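Local coordinates for FAD-binding PCMH-type domain-containing protein (Gibberella zeae, PDB 6YJO) that probably oxidises oligosaccharides, using a flavin-adenine dinucleotide cofactor that is covalently attached to the protein, at residues A[459-464]-A[497-502]; A[102-107]-A[345-350]; A[240-245]-A[295-300]; A[287-292]-A[325-330]. All blocks are in the same frame, centred on the assembly; numbering follows the deposited sequence.

How the contacts relate
Following the chain from its N terminus, contact 2 is the first to open: segment 102-107, beside the FAD, waits for segment 345-350, the edge strand of the seven-stranded antiparallel sheet. Inside that long loop lie contacts 3 and 4, which cross, since 240-245, 287-292, 295-300 and 325-330 alternate. They meet where strands 242-248 and 283-290 run side by side, and they fasten helix 294-308 and the end of helix 320-326 to the sheet. Contact 1 closes a shorter loop afterwards, within the C-terminal part. It touches contact 2 through Asp462, whose carboxylate meets Tyr346 and Thr348, and both contacts line the FAD.

Contact 1. Residues A[459-464]-A[497-502]; sequences NYLDTQ and NPQGIR. With FAD (flavin-adenine dinucleotide), chain C.
Gln499 reaches across to the backbone of segment 459-464, and its terminal amide does most of the work. Its chain runs extended beyond CG (chi2 165°), which carries NE2 to Asp462 O at 2.7 Å. The N-H points fairly well at the oxygen (152°), but it approaches from above the carbonyl plane, tilted 30° out of it. On the other branch of the amide, OE1 lies 3.7 Å from Leu461 CB and is bound by the hydroxyl of Tyr474, so hydrogen bonds at both ends fix the rotation of the group. Gln499 itself sits in a type I turn from Asn497 to Gly500. Asn497 O accepts Gly500 N and, from the opposite face of its plane, Arg502 NH1 at 3.0 Å. Asp462 OD1 accepts Gln464 N at 3.1 Å, closing an Asx turn, and is also bound by the hydroxyl of Tyr346; OD2 pairs with Arg442 in a salt bridge and with Thr348 OG1.

Toward its start the same segment turns to the cofactor. Asn459 OD1 accepts FAD O4' in a bond modelled so short that its exact length is doubtful, while ND2 is held by His170 O and Tyr457 OH. The Tyr460 ring slants past the pyrimidine end of the flavin: CE1 comes within 3.2 Å of FAD N1, and OH stands 3.1 Å from FAD N3. Both segments belong to the berberine-like C-terminal region, which in this family of FAD-linked oxidoreductases returns to the FAD domain and lines the flavin pocket.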
# COMPACT_ATOMS: atom_id res chain seq x y z
N ASN A 459 -3.40 1.78 2.18
CA ASN A 459 -3.07 1.18 0.89
C ASN A 459 -3.98 -0.00 0.56
O ASN A 459 -4.11 -0.35 -0.62
CB ASN A 459 -1.61 0.75 0.86
CG ASN A 459 -0.67 1.89 0.49
OD1 ASN A 459 -1.00 2.75 -0.32
ND2 ASN A 459 0.52 1.89 1.09
N TYR A 460 -4.57 -0.63 1.56
CA TYR A 460 -5.64 -1.62 1.37
C TYR A 460 -7.00 -1.01 1.68
O TYR A 460 -7.81 -1.60 2.40
CB TYR A 460 -5.39 -2.85 2.24
CG TYR A 460 -4.12 -3.64 1.94
CD1 TYR A 460 -3.44 -3.49 0.75
CD2 TYR A 460 -3.63 -4.56 2.87
CE1 TYR A 460 -2.29 -4.23 0.49
CE2 TYR A 460 -2.50 -5.29 2.62
CZ TYR A 460 -1.83 -5.12 1.43
OH TYR A 460 -0.68 -5.86 1.18
N LEU A 461 -7.26 0.18 1.15
CA LEU A 461 -8.42 0.96 1.58
C LEU A 461 -9.71 0.18 1.34
O LEU A 461 -9.90 -0.44 0.29
CB LEU A 461 -8.46 2.30 0.84
CG LEU A 461 -8.49 2.26 -0.69
CD1 LEU A 461 -9.92 2.37 -1.21
CD2 LEU A 461 -7.63 3.38 -1.25
N ASP A 462 -10.59 0.23 2.34
CA ASP A 462 -11.92 -0.35 2.23
C ASP A 462 -12.83 0.68 1.57
O ASP A 462 -13.14 1.72 2.17
CB ASP A 462 -12.45 -0.75 3.60
CG ASP A 462 -13.78 -1.46 3.53
OD1 ASP A 462 -14.49 -1.30 2.51
OD2 ASP A 462 -14.13 -2.19 4.48
N THR A 463 -13.26 0.39 0.34
CA THR A 463 -13.94 1.40 -0.46
C THR A 463 -15.32 1.74 0.09
O THR A 463 -15.81 2.85 -0.14
CB THR A 463 -14.04 0.92 -1.90
OG1 THR A 463 -14.30 2.03 -2.76
CG2 THR A 463 -15.16 -0.11 -2.05
N GLN A 464 -15.95 0.82 0.81
CA GLN A 464 -17.33 1.01 1.26
C GLN A 464 -17.43 1.86 2.53
O GLN A 464 -18.53 1.98 3.08
CB GLN A 464 -17.99 -0.35 1.51
CG GLN A 464 -18.00 -1.28 0.30
CD GLN A 464 -18.79 -0.71 -0.86
OE1 GLN A 464 -18.21 -0.18 -1.82
NE2 GLN A 464 -20.11 -0.82 -0.80
N ASN A 497 -10.44 13.20 -2.60
CA ASN A 497 -10.82 11.82 -2.89
C ASN A 497 -11.83 11.39 -1.84
O ASN A 497 -11.92 12.00 -0.77
CB ASN A 497 -9.61 10.88 -2.91
CG ASN A 497 -8.95 10.74 -1.56
OD1 ASN A 497 -9.39 9.94 -0.73
ND2 ASN A 497 -7.88 11.50 -1.34
N PRO A 498 -12.61 10.34 -2.12
CA PRO A 498 -13.67 9.95 -1.18
C PRO A 498 -13.22 9.80 0.27
O PRO A 498 -13.94 10.24 1.17
CB PRO A 498 -14.16 8.62 -1.76
CG PRO A 498 -13.94 8.77 -3.23
CD PRO A 498 -12.67 9.57 -3.37
N GLN A 499 -12.06 9.21 0.52
CA GLN A 499 -11.57 8.99 1.88
C GLN A 499 -10.39 9.89 2.20
O GLN A 499 -9.53 9.54 3.02
CB GLN A 499 -11.21 7.52 2.07
CG GLN A 499 -12.45 6.65 2.15
CD GLN A 499 -12.17 5.16 1.98
OE1 GLN A 499 -11.03 4.71 2.11
NE2 GLN A 499 -13.21 4.40 1.70
N GLY A 500 -10.35 11.08 1.59
CA GLY A 500 -9.25 11.99 1.82
C GLY A 500 -9.42 12.79 3.10
O GLY A 500 -10.49 12.85 3.69
N ILE A 501 -8.32 13.40 3.54
CA ILE A 501 -8.37 14.27 4.70
C ILE A 501 -9.19 15.51 4.36
O ILE A 501 -8.91 16.21 3.39
CB ILE A 501 -6.95 14.65 5.16
CG1 ILE A 501 -6.11 13.40 5.44
CG2 ILE A 501 -7.01 15.56 6.38
CD1 ILE A 501 -6.74 12.42 6.41
N ARG A 502 -10.21 15.78 5.18
CA ARG A 502 -11.06 16.95 5.00
C ARG A 502 -10.51 18.12 5.80
O ARG A 502 -10.17 17.95 6.97
CB ARG A 502 -12.48 16.64 5.45
CG ARG A 502 -13.12 15.47 4.72
CD ARG A 502 -13.50 15.84 3.30
NE ARG A 502 -14.27 14.79 2.63
CZ ARG A 502 -13.87 14.11 1.56
NH1 ARG A 502 -12.70 14.35 0.99
NH2 ARG A 502 -14.66 13.17 1.05
PA FAD C . -2.59 5.09 -7.61
O1A FAD C . -4.02 4.80 -7.87
O2A FAD C . -1.86 5.75 -8.79
O5B FAD C . -2.43 5.97 -6.31
C5B FAD C . -3.09 5.62 -5.08
C4B FAD C . -3.22 6.84 -4.21
O4B FAD C . -1.97 7.59 -4.26
C3B FAD C . -4.31 7.82 -4.64
O3B FAD C . -4.88 8.47 -3.51
C2B FAD C . -3.54 8.79 -5.54
O2B FAD C . -4.18 10.06 -5.62
C1B FAD C . -2.22 8.89 -4.78
N9A FAD C . -1.09 9.30 -5.60
C8A FAD C . -0.54 8.63 -6.67
N7A FAD C . 0.47 9.25 -7.23
C5A FAD C . 0.60 10.41 -6.48
C6A FAD C . 1.48 11.50 -6.56
N6A FAD C . 2.46 11.61 -7.47
N1A FAD C . 1.33 12.49 -5.66
C2A FAD C . 0.37 12.40 -4.75
N3A FAD C . -0.53 11.42 -4.57
C4A FAD C . -0.36 10.45 -5.48
N1 FAD C . 0.32 -2.74 -0.63
C2 FAD C . 1.16 -3.21 0.34
O2 FAD C . 1.36 -2.57 1.38
N3 FAD C . 1.82 -4.42 0.16
C4 FAD C . 1.71 -5.24 -0.95
O4 FAD C . 2.34 -6.29 -1.00
C4X FAD C . 0.81 -4.73 -1.97
N5 FAD C . 0.65 -5.45 -3.05
C5X FAD C . -0.20 -4.96 -4.02
C6 FAD C . -0.42 -5.71 -5.17
C7 FAD C . -1.24 -5.26 -6.19
C7M FAD C . -1.42 -6.10 -7.43
C8 FAD C . -1.92 -4.04 -6.04
C8M FAD C . -2.83 -3.51 -7.12
C9 FAD C . -1.73 -3.29 -4.88
C9A FAD C . -0.88 -3.74 -3.88
N10 FAD C . -0.67 -3.00 -2.70
C10 FAD C . 0.17 -3.47 -1.72
C1' FAD C . -1.37 -1.73 -2.47
C2' FAD C . -0.58 -0.50 -2.88
O2' FAD C . 0.41 -0.21 -1.89
C3' FAD C . -1.54 0.68 -2.98
O3' FAD C . -2.59 0.32 -3.88
C4' FAD C . -0.91 1.98 -3.48
O4' FAD C . -1.40 3.09 -2.73
C5' FAD C . -1.19 2.19 -4.95
O5' FAD C . -0.29 3.20 -5.46
P FAD C . -0.26 3.54 -6.99
O1P FAD C . 0.49 4.86 -7.21
O2P FAD C . 0.24 2.36 -7.74
O3P FAD C . -1.82 3.75 -7.27

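Contact 2. Residues A[102-107]-A[345-350]; sequences HSYGSF and FYSTSL. With FAD (flavin-adenine dinucleotide), chain C.
Tyr104 O is gripped by two donors: a water at 2.7 Å, and the side-chain amide of Asn62. The water leans on to Ser347 N through a weak 3.5 Å bond, so the turn beside the flavin is bridged to the strand opposite. Beside that bridge the rings meet. Phe345 points its edge at the face of Tyr104 in a T-shaped stack, planes at 87° and centroids 5.2 Å apart, with Phe345 CE2 above the rim of the phenol near Tyr104 CD1. Ser347 CB packs obliquely against Tyr104 CD2, and Ser347 OG is bound to Ser422 OG on the adjoining strand.

This is where the FAD-binding PCMH-type domain leans on the edge strand 346-352 of the large antiparallel sheet, next to the cofactor, with Tyr104 between the strand and the flavin. His102 ND1 is bonded covalently to FAD C8M (1.5 Å), and Cys162 supplies a second covalent link, the bicovalent attachment known from berberine-bridge-type oxidases. Ser103 N donates to FAD O1A at 3.3 Å, whereas His102 N makes weak bonds to the bridging oxygen O3P and to O2P of the other phosphate. Ser103 holds OG opposite its own nitrogen (chi1 -162°), which turns the hydroxyl back to accept Phe107 N. The phenol of Tyr104 presents its edge to the flavin, CE1 at 3.7 Å from FAD C9, and its hydroxyl is bound to Gln420 OE1.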
# COMPACT_ATOMS: atom_id res chain seq x y z
N HIS A 102 -2.94 1.43 -8.84
CA HIS A 102 -3.39 0.25 -8.11
C HIS A 102 -4.36 0.56 -6.98
O HIS A 102 -4.69 -0.35 -6.22
CB HIS A 102 -2.20 -0.53 -7.55
CG HIS A 102 -1.75 -1.64 -8.44
ND1 HIS A 102 -2.20 -2.94 -8.30
CD2 HIS A 102 -0.91 -1.64 -9.50
CE1 HIS A 102 -1.64 -3.69 -9.23
NE2 HIS A 102 -0.85 -2.93 -9.97
N SER A 103 -4.81 1.81 -6.85
CA SER A 103 -5.84 2.13 -5.87
C SER A 103 -6.95 1.07 -5.91
O SER A 103 -7.49 0.77 -6.98
CB SER A 103 -6.43 3.51 -6.17
OG SER A 103 -7.12 4.02 -5.03
N TYR A 104 -7.24 0.49 -4.75
CA TYR A 104 -8.34 -0.46 -4.66
C TYR A 104 -9.69 0.18 -4.95
O TYR A 104 -10.68 -0.54 -5.12
CB TYR A 104 -8.37 -1.12 -3.28
CG TYR A 104 -7.26 -2.11 -3.01
CD1 TYR A 104 -6.24 -2.32 -3.94
CD2 TYR A 104 -7.23 -2.85 -1.84
CE1 TYR A 104 -5.22 -3.23 -3.70
CE2 TYR A 104 -6.22 -3.77 -1.59
CZ TYR A 104 -5.22 -3.95 -2.52
OH TYR A 104 -4.22 -4.86 -2.28
N GLY A 105 -9.75 1.51 -5.01
CA GLY A 105 -10.97 2.22 -5.36
C GLY A 105 -10.74 3.22 -6.48
O GLY A 105 -11.53 4.16 -6.65
N SER A 106 -9.66 3.04 -7.24
CA SER A 106 -9.37 3.90 -8.39
C SER A 106 -9.39 5.37 -8.00
O SER A 106 -9.86 6.23 -8.75
CB SER A 106 -10.35 3.63 -9.54
OG SER A 106 -10.43 2.24 -9.83
N PHE A 107 -8.87 5.67 -6.80
CA PHE A 107 -8.77 7.05 -6.34
C PHE A 107 -7.73 7.85 -7.12
O PHE A 107 -7.72 9.08 -7.02
CB PHE A 107 -8.44 7.08 -4.85
CG PHE A 107 -9.57 6.62 -3.95
CD1 PHE A 107 -10.81 6.26 -4.46
CD2 PHE A 107 -9.39 6.56 -2.57
CE1 PHE A 107 -11.84 5.85 -3.62
CE2 PHE A 107 -10.41 6.15 -1.73
CZ PHE A 107 -11.63 5.79 -2.25
N PHE A 345 -12.34 -6.48 -8.31
CA PHE A 345 -12.25 -7.04 -6.96
C PHE A 345 -12.76 -6.02 -5.95
O PHE A 345 -12.95 -4.84 -6.27
CB PHE A 345 -10.80 -7.42 -6.63
CG PHE A 345 -9.87 -6.25 -6.63
CD1 PHE A 345 -9.29 -5.80 -7.82
CD2 PHE A 345 -9.58 -5.57 -5.46
CE1 PHE A 345 -8.45 -4.71 -7.83
CE2 PHE A 345 -8.73 -4.47 -5.47
CZ PHE A 345 -8.16 -4.05 -6.65
N TYR A 346 -12.96 -6.49 -4.73
CA TYR A 346 -13.21 -5.65 -3.57
C TYR A 346 -12.41 -6.19 -2.40
O TYR A 346 -12.37 -7.40 -2.18
CB TYR A 346 -14.71 -5.60 -3.22
CG TYR A 346 -14.98 -5.09 -1.82
CD1 TYR A 346 -14.73 -3.77 -1.48
CD2 TYR A 346 -15.50 -5.93 -0.84
CE1 TYR A 346 -14.98 -3.29 -0.21
CE2 TYR A 346 -15.75 -5.46 0.44
CZ TYR A 346 -15.49 -4.14 0.74
OH TYR A 346 -15.74 -3.65 2.01
N SER A 347 -11.78 -5.29 -1.64
CA SER A 347 -10.90 -5.70 -0.55
C SER A 347 -11.10 -4.80 0.66
O SER A 347 -11.66 -3.70 0.58
CB SER A 347 -9.42 -5.68 -0.96
OG SER A 347 -9.16 -6.61 -1.99
N THR A 348 -10.62 -5.29 1.80
CA THR A 348 -10.60 -4.54 3.04
C THR A 348 -9.45 -5.07 3.89
O THR A 348 -8.83 -6.09 3.56
CB THR A 348 -11.94 -4.62 3.78
OG1 THR A 348 -11.89 -3.80 4.95
CG2 THR A 348 -12.26 -6.06 4.17
N SER A 349 -9.18 -4.39 5.00
CA SER A 349 -8.00 -4.67 5.81
C SER A 349 -8.34 -4.56 7.29
O SER A 349 -9.42 -4.12 7.68
CB SER A 349 -6.85 -3.72 5.47
OG SER A 349 -7.24 -2.37 5.67
N LEU A 350 -7.37 -4.96 8.11
CA LEU A 350 -7.39 -4.71 9.54
C LEU A 350 -5.96 -4.54 10.02
O LEU A 350 -5.03 -5.13 9.46
CB LEU A 350 -8.07 -5.84 10.33
CG LEU A 350 -9.59 -5.91 10.29
CD1 LEU A 350 -10.07 -7.15 11.03
CD2 LEU A 350 -10.21 -4.66 10.90
PA FAD C . -2.59 5.09 -7.61
O1A FAD C . -4.02 4.80 -7.87
O2A FAD C . -1.86 5.75 -8.79
O5B FAD C . -2.43 5.97 -6.31
C5B FAD C . -3.09 5.62 -5.08
C4B FAD C . -3.22 6.84 -4.21
O4B FAD C . -1.97 7.59 -4.26
C3B FAD C . -4.31 7.82 -4.64
O3B FAD C . -4.88 8.47 -3.51
C2B FAD C . -3.54 8.79 -5.54
O2B FAD C . -4.18 10.06 -5.62
C1B FAD C . -2.22 8.89 -4.78
N9A FAD C . -1.09 9.30 -5.60
C8A FAD C . -0.54 8.63 -6.67
N7A FAD C . 0.47 9.25 -7.23
C5A FAD C . 0.60 10.41 -6.48
C6A FAD C . 1.48 11.50 -6.56
N6A FAD C . 2.46 11.61 -7.47
N1A FAD C . 1.33 12.49 -5.66
C2A FAD C . 0.37 12.40 -4.75
N3A FAD C . -0.53 11.42 -4.57
C4A FAD C . -0.36 10.45 -5.48
N1 FAD C . 0.32 -2.74 -0.63
C2 FAD C . 1.16 -3.21 0.34
O2 FAD C . 1.36 -2.57 1.38
N3 FAD C . 1.82 -4.42 0.16
C4 FAD C . 1.71 -5.24 -0.95
O4 FAD C . 2.34 -6.29 -1.00
C4X FAD C . 0.81 -4.73 -1.97
N5 FAD C . 0.65 -5.45 -3.05
C5X FAD C . -0.20 -4.96 -4.02
C6 FAD C . -0.42 -5.71 -5.17
C7 FAD C . -1.24 -5.26 -6.19
C7M FAD C . -1.42 -6.10 -7.43
C8 FAD C . -1.92 -4.04 -6.04
C8M FAD C . -2.83 -3.51 -7.12
C9 FAD C . -1.73 -3.29 -4.88
C9A FAD C . -0.88 -3.74 -3.88
N10 FAD C . -0.67 -3.00 -2.70
C10 FAD C . 0.17 -3.47 -1.72
C1' FAD C . -1.37 -1.73 -2.47
C2' FAD C . -0.58 -0.50 -2.88
O2' FAD C . 0.41 -0.21 -1.89
C3' FAD C . -1.54 0.68 -2.98
O3' FAD C . -2.59 0.32 -3.88
C4' FAD C . -0.91 1.98 -3.48
O4' FAD C . -1.40 3.09 -2.73
C5' FAD C . -1.19 2.19 -4.95
O5' FAD C . -0.29 3.20 -5.46
P FAD C . -0.26 3.54 -6.99
O1P FAD C . 0.49 4.86 -7.21
O2P FAD C . 0.24 2.36 -7.74
O3P FAD C . -1.82 3.75 -7.27
O HOH W 1 -11.97 -2.37 -3.56

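Contact 3. Residues A[240-245]-A[295-300]; sequences TVTPFS and ANLNTA
Two torsions bring Leu297 and Phe244 together. In Leu297 CG stands opposite the backbone N (chi1 168°), sending the forked end of the side chain off helix 294-308. Phe244 has CG wedged between N and the carbonyl carbon (chi1 63°), which turns a ring face toward that fork. The arrangement is a helix packed on one face of the seven-stranded antiparallel sheet, with strand 242-248 presenting the residues that receive the leucine.

The two methyls of Leu297 divide the work. CD1 sits over the face of the Phe244 ring, 4.1 Å from its centroid and 26° off the normal, a CH-pi contact in which its nearest ring atoms are CD1 and CE1. CD2 drops toward the strand instead, touching both Thr242 CG2 and Phe244 CB at 3.9 Å. Leu297 thus fills the notch between two residues whose side chains project from the same face of the strand, while Pro243 between them turns to the opposite face, against Met323 and Lys326. Leu273, two strands over on 273-280, touches both Phe244 and Leu297, and Tyr290 and Ile312 pack on the leucine as well, so the apolar patch is buried on several sides.

Thr242 splits its two branches: CG2 goes to the leucine, and OG1, placed beside the backbone N, donates to Gly292 O and is also hydrogen-bonded to Thr317 OG1.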
# COMPACT_ATOMS: atom_id res chain seq x y z
N THR A 240 21.86 -13.51 0.15
CA THR A 240 21.42 -14.81 0.62
C THR A 240 20.00 -14.66 1.16
O THR A 240 19.80 -14.17 2.27
CB THR A 240 22.37 -15.34 1.69
OG1 THR A 240 23.67 -15.55 1.11
CG2 THR A 240 21.86 -16.64 2.30
N VAL A 241 19.01 -15.07 0.36
CA VAL A 241 17.60 -14.86 0.68
C VAL A 241 16.86 -16.17 0.43
O VAL A 241 17.00 -16.77 -0.64
CB VAL A 241 16.99 -13.70 -0.14
CG1 VAL A 241 18.04 -12.62 -0.39
CG2 VAL A 241 16.41 -14.19 -1.46
N THR A 242 16.07 -16.60 1.41
CA THR A 242 15.37 -17.88 1.35
C THR A 242 13.86 -17.69 1.43
O THR A 242 13.31 -17.52 2.53
CB THR A 242 15.83 -18.80 2.49
OG1 THR A 242 17.26 -18.88 2.48
CG2 THR A 242 15.24 -20.20 2.33
N PRO A 243 13.15 -17.70 0.31
CA PRO A 243 11.69 -17.84 0.37
C PRO A 243 11.30 -19.20 0.91
O PRO A 243 12.06 -20.17 0.84
CB PRO A 243 11.24 -17.67 -1.09
CG PRO A 243 12.38 -16.99 -1.78
CD PRO A 243 13.62 -17.41 -1.06
N PHE A 244 10.09 -19.28 1.47
CA PHE A 244 9.56 -20.54 1.96
C PHE A 244 8.04 -20.54 1.92
O PHE A 244 7.41 -19.48 1.96
CB PHE A 244 10.05 -20.84 3.38
CG PHE A 244 9.61 -19.84 4.42
CD1 PHE A 244 10.32 -18.67 4.63
CD2 PHE A 244 8.49 -20.08 5.20
CE1 PHE A 244 9.91 -17.76 5.59
CE2 PHE A 244 8.08 -19.17 6.16
CZ PHE A 244 8.79 -18.01 6.36
N SER A 245 7.47 -21.74 1.84
CA SER A 245 6.05 -21.98 2.02
C SER A 245 5.85 -23.16 2.96
O SER A 245 6.68 -24.07 3.02
CB SER A 245 5.34 -22.25 0.69
OG SER A 245 5.59 -23.57 0.24
N ALA A 295 19.34 -23.51 6.73
CA ALA A 295 19.51 -24.11 8.04
C ALA A 295 19.19 -23.12 9.16
O ALA A 295 18.71 -23.53 10.22
CB ALA A 295 20.93 -24.64 8.19
N ASN A 296 19.45 -21.83 8.95
CA ASN A 296 19.08 -20.84 9.96
C ASN A 296 17.58 -20.61 9.98
O ASN A 296 16.99 -20.45 11.05
CB ASN A 296 19.82 -19.53 9.71
CG ASN A 296 21.29 -19.60 10.09
OD1 ASN A 296 22.14 -19.12 9.35
ND2 ASN A 296 21.58 -20.20 11.24
N LEU A 297 16.95 -20.57 8.80
CA LEU A 297 15.49 -20.52 8.75
C LEU A 297 14.88 -21.67 9.53
O LEU A 297 13.90 -21.49 10.26
CB LEU A 297 15.02 -20.54 7.29
CG LEU A 297 13.53 -20.78 7.01
CD1 LEU A 297 12.71 -19.57 7.42
CD2 LEU A 297 13.31 -21.12 5.55
N ASN A 298 15.45 -22.87 9.38
CA ASN A 298 14.93 -24.03 10.09
C ASN A 298 14.92 -23.82 11.60
O ASN A 298 13.96 -24.20 12.28
CB ASN A 298 15.76 -25.27 9.72
CG ASN A 298 15.49 -25.74 8.31
OD1 ASN A 298 14.39 -25.57 7.78
ND2 ASN A 298 16.50 -26.34 7.68
N THR A 299 15.98 -23.21 12.14
CA THR A 299 16.00 -22.96 13.58
C THR A 299 15.01 -21.87 13.98
O THR A 299 14.44 -21.93 15.07
CB THR A 299 17.42 -22.56 14.01
OG1 THR A 299 17.92 -21.54 13.14
CG2 THR A 299 18.34 -23.78 13.99
N ALA A 300 14.79 -20.88 13.11
CA ALA A 300 13.84 -19.82 13.44
C ALA A 300 12.41 -20.33 13.45
O ALA A 300 11.59 -19.90 14.26
CB ALA A 300 13.98 -18.67 12.44

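Contact 4. Residues A[287-292]-A[325-330]; sequences QGVYYG and NKYANG
Tyr327 gives up the most surface here, pushing its phenol against strand 283-290 where Gln287, Gly288 and Val289 receive it. It is the first residue to leave the helical conformation after helix 320-326, and with CG set opposite its own carbonyl carbon (chi1 -78°) the ring projects from the helix end to the strand. At its tip, OH donates to Gly288 O at 2.9 Å. The hydroxyl meets that oxygen at 121° to the C=O bond and 32° out of the carbonyl plane. Gly288 is meanwhile paired with Phe244 through backbone hydrogen bonds, so the tyrosine joins a carbonyl already in use within the sheet.

Val289 packs on the phenol. Its CG2 lies 3.5 Å from Tyr327 CE2, approaching the ring obliquely, and the two side chains run past each other in opposite senses. The other methyl, CG1, is turned over the rim of the Tyr291 ring, 3.6 Å above its plane. Gln287 contributes its stem: CB stands 3.8 Å from Tyr327 OH, and the extended chain carries NE2 to Gln276 OE1 on the next strand.

Phe178 meets the Tyr327 ring and also touches Val289, and the phenol comes about 4 Å from the side chain of Ser161, which binds FAD. The end of helix 320-326 is packed on the face of the antiparallel sheet opposite helix 294-308, in the second shell of the flavin pocket, with the Tyr327 side chain about 8 Å from the FAD.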
# COMPACT_ATOMS: atom_id res chain seq x y z
N GLN A 287 3.66 -18.54 4.24
CA GLN A 287 4.71 -18.24 3.28
C GLN A 287 5.40 -16.95 3.68
O GLN A 287 4.77 -16.03 4.20
CB GLN A 287 4.14 -18.12 1.86
CG GLN A 287 3.17 -16.95 1.68
CD GLN A 287 2.32 -17.06 0.43
OE1 GLN A 287 2.27 -18.11 -0.21
NE2 GLN A 287 1.64 -15.98 0.07
N GLY A 288 6.70 -16.87 3.41
CA GLY A 288 7.45 -15.68 3.76
C GLY A 288 8.85 -15.71 3.19
O GLY A 288 9.14 -16.45 2.25
N VAL A 289 9.73 -14.89 3.79
CA VAL A 289 11.11 -14.75 3.34
C VAL A 289 12.01 -14.63 4.57
O VAL A 289 11.73 -13.84 5.47
CB VAL A 289 11.31 -13.53 2.43
CG1 VAL A 289 12.79 -13.34 2.11
CG2 VAL A 289 10.49 -13.67 1.14
N TYR A 290 13.09 -15.41 4.59
CA TYR A 290 14.11 -15.32 5.62
C TYR A 290 15.42 -14.90 4.96
O TYR A 290 15.95 -15.62 4.11
CB TYR A 290 14.29 -16.67 6.34
CG TYR A 290 15.27 -16.62 7.48
CD1 TYR A 290 14.88 -16.20 8.75
CD2 TYR A 290 16.60 -17.00 7.30
CE1 TYR A 290 15.78 -16.15 9.80
CE2 TYR A 290 17.51 -16.96 8.35
CZ TYR A 290 17.09 -16.54 9.60
OH TYR A 290 17.98 -16.49 10.64
N TYR A 291 15.92 -13.73 5.35
CA TYR A 291 17.19 -13.23 4.81
C TYR A 291 18.32 -13.93 5.56
O TYR A 291 18.84 -13.45 6.57
CB TYR A 291 17.25 -11.71 4.92
CG TYR A 291 16.13 -11.07 4.13
CD1 TYR A 291 16.16 -11.07 2.74
CD2 TYR A 291 15.04 -10.49 4.76
CE1 TYR A 291 15.14 -10.50 2.01
CE2 TYR A 291 14.01 -9.93 4.03
CZ TYR A 291 14.07 -9.93 2.66
OH TYR A 291 13.05 -9.37 1.92
N GLY A 292 18.69 -15.09 5.04
CA GLY A 292 19.65 -15.95 5.69
C GLY A 292 19.65 -17.31 5.03
O GLY A 292 19.03 -17.51 3.98
N ASN A 325 11.03 -11.92 -7.81
CA ASN A 325 10.35 -12.56 -8.93
C ASN A 325 9.46 -13.70 -8.47
O ASN A 325 8.39 -13.93 -9.06
CB ASN A 325 11.37 -13.07 -9.95
CG ASN A 325 11.75 -12.01 -10.97
OD1 ASN A 325 10.90 -11.54 -11.73
ND2 ASN A 325 13.03 -11.66 -11.02
N LYS A 326 9.86 -14.43 -7.43
CA LYS A 326 9.05 -15.57 -6.98
C LYS A 326 7.73 -15.11 -6.39
O LYS A 326 6.74 -15.85 -6.44
CB LYS A 326 9.82 -16.40 -5.95
CG LYS A 326 9.01 -17.56 -5.38
CD LYS A 326 9.90 -18.74 -4.99
CE LYS A 326 9.07 -19.90 -4.44
NZ LYS A 326 8.31 -19.54 -3.22
N TYR A 327 7.68 -13.89 -5.85
CA TYR A 327 6.48 -13.35 -5.23
C TYR A 327 5.84 -12.25 -6.06
O TYR A 327 4.90 -11.60 -5.60
CB TYR A 327 6.81 -12.84 -3.82
CG TYR A 327 6.93 -13.93 -2.78
CD1 TYR A 327 5.85 -14.74 -2.47
CD2 TYR A 327 8.12 -14.13 -2.10
CE1 TYR A 327 5.96 -15.73 -1.53
CE2 TYR A 327 8.24 -15.12 -1.14
CZ TYR A 327 7.15 -15.92 -0.86
OH TYR A 327 7.25 -16.90 0.09
N ALA A 328 6.32 -12.03 -7.29
CA ALA A 328 5.72 -11.07 -8.21
C ALA A 328 4.44 -11.58 -8.86
O ALA A 328 3.77 -10.81 -9.55
CB ALA A 328 6.72 -10.68 -9.29
N ASN A 329 4.10 -12.86 -8.69
CA ASN A 329 2.85 -13.42 -9.20
C ASN A 329 2.81 -13.39 -10.73
O ASN A 329 1.83 -12.97 -11.34
CB ASN A 329 1.64 -12.67 -8.61
CG ASN A 329 0.33 -13.42 -8.79
OD1 ASN A 329 0.28 -14.64 -8.62
ND2 ASN A 329 -0.73 -12.70 -9.13
N GLY A 330 3.90 -13.86 -11.34
CA GLY A 330 3.99 -13.94 -12.79
C GLY A 330 4.36 -12.65 -13.50
O GLY A 330 4.66 -12.69 -14.70